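Local coordinates for protein nisin leader peptide-processing serine protease NisP (Lactococcus lactis subsp. lactis, PDB 4MZD) that removes the leader peptide from the nisin precursor, acting as a serine protease of the subtilisin-like S8 family, at residues D133-N137 against P138-V142; N179-S183 against E184-R188. All blocks are in the same frame, centred on the assembly; numbering follows the deposited sequence.

Overall arrangement
Both contacts are local, each formed by one continuous run of chain, with about 14 Å between their centres and about 7 Å between nearest atoms. They lie on the same side of the chain's centre, in its subtilisin-like catalytic part, without touching. Interaction 1 is a surface turn in the loop between strand 117-120 and helix 147-156, where side-chain oxygens hold backbone N-H groups and waters. Interaction 2 is mostly buried: the extended chain 180-182 runs into helix 183-195, and aliphatic-aromatic packing joins the helical bonds there, with a glutamate-arginine pair along the helix. Strand 169-174 connects their surroundings, its R174 bonding to the loop of interaction 1 and its end leading into interaction 2.

Interaction 1 (D133-N137 against P138-V142); sequences DETGN and PSDIV
N137 curls over the backbone of P138 and S139, making an Asx turn at the head of a type I beta turn that runs from N137 to D140. Its CB starts beside the proline, 3.5 Å from P138 N. CG stands anti to the backbone N (chi1 -174°), which carries the amide forward along the chain. At the tip, OD1 accepts S139 N at 2.9 Å in a nearly straight bond (164°), the donor tilted somewhat from the amide plane. OD1 also takes a hydrogen bond from a water shared with S139 OG, so two donors grip this oxygen and fix the rotation of the amide. The beta turn itself is closed by D140 N bonding to N137 O at 3.2 Å; the same carbonyl is met by the side-chain amide of N120, which ties the turn to the end of strand 117-120.

Just upstream, T135 OG1 accepts N137 N at 3.1 Å, an ST turn that leads through G136, whose backbone has the left-handed helical conformation, straight into the Asx turn. Successive side-chain oxygens thus hold successive bends of this exposed subtilase surface loop, which lies away from the predicted charge relay residues. D140 reaches back across the contact through solvent: one water donates to OD2 and bonds to T135 OG1, and another donates to both OD2 and E134 OE1 while accepting T135 N. E134 is buried and its charge is answered by K144 and R174, which probably eases its nearness to the D140 carboxylate. R174 also bonds to D140 O. The other carboxylate oxygen, D140 OD1, receives a weak bond from V142 N at 3.3 Å.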
# COMPACT_ATOMS: atom_id res chain seq x y z
N ASP A 133 -10.23 4.81 -23.22
CA ASP A 133 -10.99 5.71 -22.36
C ASP A 133 -10.10 6.67 -21.56
O ASP A 133 -10.56 7.73 -21.13
CB ASP A 133 -11.91 4.93 -21.42
CG ASP A 133 -13.12 4.35 -22.14
OD1 ASP A 133 -13.49 4.89 -23.20
OD2 ASP A 133 -13.71 3.37 -21.63
N GLU A 134 -8.84 6.30 -21.35
CA GLU A 134 -7.91 7.16 -20.62
C GLU A 134 -7.48 8.35 -21.46
O GLU A 134 -6.92 8.19 -22.55
CB GLU A 134 -6.70 6.36 -20.15
CG GLU A 134 -7.03 5.36 -19.07
CD GLU A 134 -7.49 6.04 -17.79
OE1 GLU A 134 -7.03 7.16 -17.51
OE2 GLU A 134 -8.32 5.44 -17.08
N THR A 135 -7.73 9.55 -20.93
CA THR A 135 -7.54 10.78 -21.69
C THR A 135 -6.18 11.44 -21.49
O THR A 135 -5.76 12.26 -22.32
CB THR A 135 -8.61 11.82 -21.29
OG1 THR A 135 -8.43 12.16 -19.92
CG2 THR A 135 -10.01 11.26 -21.50
N GLY A 136 -5.49 11.12 -20.41
CA GLY A 136 -4.27 11.82 -20.06
C GLY A 136 -4.51 13.16 -19.38
O GLY A 136 -3.56 13.89 -19.09
N ASN A 137 -5.77 13.50 -19.13
CA ASN A 137 -6.09 14.75 -18.46
C ASN A 137 -5.49 14.76 -17.06
O ASN A 137 -5.82 13.90 -16.25
CB ASN A 137 -7.60 14.92 -18.39
CG ASN A 137 -8.02 16.28 -17.85
OD1 ASN A 137 -7.39 16.82 -16.95
ND2 ASN A 137 -9.09 16.82 -18.40
N PRO A 138 -4.60 15.71 -16.75
CA PRO A 138 -3.90 15.66 -15.46
C PRO A 138 -4.80 15.87 -14.25
O PRO A 138 -4.36 15.60 -13.13
CB PRO A 138 -2.88 16.80 -15.56
CG PRO A 138 -3.44 17.71 -16.58
CD PRO A 138 -4.10 16.82 -17.58
N SER A 139 -6.03 16.33 -14.46
CA SER A 139 -6.94 16.59 -13.35
C SER A 139 -7.94 15.46 -13.10
O SER A 139 -8.76 15.56 -12.19
CB SER A 139 -7.71 17.89 -13.57
OG SER A 139 -6.81 18.98 -13.69
N ASP A 140 -7.87 14.40 -13.90
CA ASP A 140 -8.83 13.29 -13.81
C ASP A 140 -8.32 12.23 -12.85
O ASP A 140 -7.55 11.35 -13.23
CB ASP A 140 -9.05 12.69 -15.19
CG ASP A 140 -10.08 11.57 -15.19
OD1 ASP A 140 -10.52 11.15 -14.10
OD2 ASP A 140 -10.44 11.10 -16.29
N ILE A 141 -8.76 12.32 -11.59
CA ILE A 141 -8.33 11.37 -10.57
C ILE A 141 -9.46 10.46 -10.09
O ILE A 141 -9.35 9.81 -9.06
CB ILE A 141 -7.61 12.08 -9.39
CG1 ILE A 141 -8.43 13.26 -8.86
CG2 ILE A 141 -6.22 12.55 -9.83
CD1 ILE A 141 -9.70 12.87 -8.14
N VAL A 142 -10.53 10.39 -10.88
CA VAL A 142 -11.66 9.52 -10.55
C VAL A 142 -11.23 8.05 -10.54
O VAL A 142 -10.50 7.59 -11.42
CB VAL A 142 -12.81 9.75 -11.55
CG1 VAL A 142 -13.91 8.73 -11.36
CG2 VAL A 142 -13.34 11.18 -11.43
O HOH W 1 -9.14 9.33 -18.07
O HOH W 2 -10.64 12.68 -18.52
O HOH W 3 -6.76 19.51 -16.36

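Interaction 2 (N179-S183 against E184-R188)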
# COMPACT_ATOMS: atom_id res chain seq x y z
N ASN A 179 -6.56 -1.31 -15.29
CA ASN A 179 -5.78 -2.53 -15.20
C ASN A 179 -4.38 -2.37 -14.61
O ASN A 179 -4.24 -2.34 -13.39
CB ASN A 179 -5.76 -3.31 -16.53
CG ASN A 179 -5.00 -2.59 -17.64
OD1 ASN A 179 -5.22 -1.41 -17.89
ND2 ASN A 179 -4.09 -3.31 -18.30
N LEU A 180 -3.37 -2.29 -15.46
CA LEU A 180 -1.99 -2.27 -14.99
C LEU A 180 -1.38 -0.86 -15.06
O LEU A 180 -1.95 0.07 -15.64
CB LEU A 180 -1.15 -3.28 -15.77
CG LEU A 180 -1.62 -4.73 -15.62
CD1 LEU A 180 -0.99 -5.62 -16.67
CD2 LEU A 180 -1.33 -5.24 -14.21
N SER A 181 -0.20 -0.72 -14.46
CA SER A 181 0.50 0.55 -14.42
C SER A 181 1.95 0.34 -14.85
O SER A 181 2.35 -0.76 -15.22
CB SER A 181 0.39 1.16 -13.01
OG SER A 181 1.02 2.42 -12.92
N LYS A 182 2.72 1.43 -14.83
CA LYS A 182 4.11 1.43 -15.28
C LYS A 182 4.98 2.14 -14.26
O LYS A 182 4.54 3.10 -13.63
CB LYS A 182 4.26 2.15 -16.62
CG LYS A 182 3.55 1.49 -17.79
CD LYS A 182 4.30 0.26 -18.28
CE LYS A 182 3.77 -0.19 -19.63
NZ LYS A 182 4.53 -1.37 -20.14
N SER A 183 6.22 1.69 -14.11
CA SER A 183 7.12 2.33 -13.16
C SER A 183 7.39 3.79 -13.52
O SER A 183 7.59 4.61 -12.64
CB SER A 183 8.44 1.56 -13.03
OG SER A 183 9.16 1.56 -14.25
N GLU A 184 7.39 4.11 -14.81
CA GLU A 184 7.59 5.50 -15.20
C GLU A 184 6.51 6.39 -14.59
O GLU A 184 6.79 7.51 -14.14
CB GLU A 184 7.60 5.65 -16.73
CG GLU A 184 8.12 6.99 -17.25
CD GLU A 184 7.05 8.06 -17.38
OE1 GLU A 184 5.84 7.73 -17.36
OE2 GLU A 184 7.42 9.25 -17.53
N TRP A 185 5.27 5.91 -14.57
CA TRP A 185 4.18 6.70 -14.02
C TRP A 185 4.29 6.78 -12.50
O TRP A 185 4.09 7.84 -11.91
CB TRP A 185 2.81 6.12 -14.38
CG TRP A 185 2.60 5.62 -15.77
CD1 TRP A 185 3.41 5.75 -16.87
CD2 TRP A 185 1.47 4.85 -16.20
NE1 TRP A 185 2.84 5.11 -17.95
CE2 TRP A 185 1.65 4.55 -17.56
CE3 TRP A 185 0.31 4.40 -15.55
CZ2 TRP A 185 0.72 3.80 -18.28
CZ3 TRP A 185 -0.61 3.66 -16.26
CH2 TRP A 185 -0.39 3.36 -17.61
N VAL A 186 4.62 5.66 -11.87
CA VAL A 186 4.75 5.62 -10.42
C VAL A 186 5.88 6.53 -9.95
O VAL A 186 5.73 7.26 -8.97
CB VAL A 186 4.94 4.17 -9.90
CG1 VAL A 186 5.18 4.16 -8.40
CG2 VAL A 186 3.73 3.32 -10.26
N ALA A 187 7.01 6.49 -10.65
CA ALA A 187 8.14 7.36 -10.30
C ALA A 187 7.75 8.83 -10.39
O ALA A 187 8.08 9.62 -9.50
CB ALA A 187 9.36 7.05 -11.16
N ARG A 188 7.05 9.21 -11.45
CA ARG A 188 6.56 10.58 -11.57
C ARG A 188 5.62 10.93 -10.42
O ARG A 188 5.64 12.05 -9.90
CB ARG A 188 5.85 10.79 -12.92
CG ARG A 188 6.80 11.02 -14.08
CD ARG A 188 6.07 11.42 -15.36
NE ARG A 188 5.23 10.35 -15.88
CZ ARG A 188 3.92 10.45 -16.10
NH1 ARG A 188 3.29 11.59 -15.84
NH2 ARG A 188 3.24 9.42 -16.57
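K182 O faces the first turn of the helix and accepts V186 N at 3.1 Å, the donor lying in the carbonyl plane; W185 N adds a weak bond to the same oxygen. S183 O continues the pattern with A187 N at 2.8 Å. The chain up to K182 is extended and turns helical at S183, leaving K182 as the N-cap residue. Its backbone N is buried with no partner.

The K182 side chain lies across one face of the W185 indole. CB sits 3.6 Å from the centroid of the five-membered ring, only 11° off the ring normal, a CH-pi contact. CG, beside the backbone N (chi1 -65°), follows over the CE2-CZ2 bond, 3.6 Å from W185 CE2, before a bend at chi2 takes the chain off the ring to its salt bridge with D128. At the six-membered ring, S181 OG comes within 3.4 Å of W185 CE3, its polar partner being V175 O. Here strand 169-174 passes into helix 183-195, the helical arm of a beta-alpha-beta crossover that ends in strand 200-210, with strand 95-100, carrying D100 of the predicted charge relay system, between the two. The S181 side chain is about 9 Å from that of D100, and its backbone bonds to V485, consistent with the C-terminal tail lying in the substrate groove.

Helix 222-238 covers another flank, where Y228 touches S183 and V186, while S183 OG bonds to E224. R188 and E184, one helical turn apart, form a salt bridge, and R188 NH2 also bonds to L121 O. E184 OE1 meets R188 NH2 on its syn side at 3.2 Å and also lies in the indole plane at the ring edge, 3.2 Å from W185 CD1.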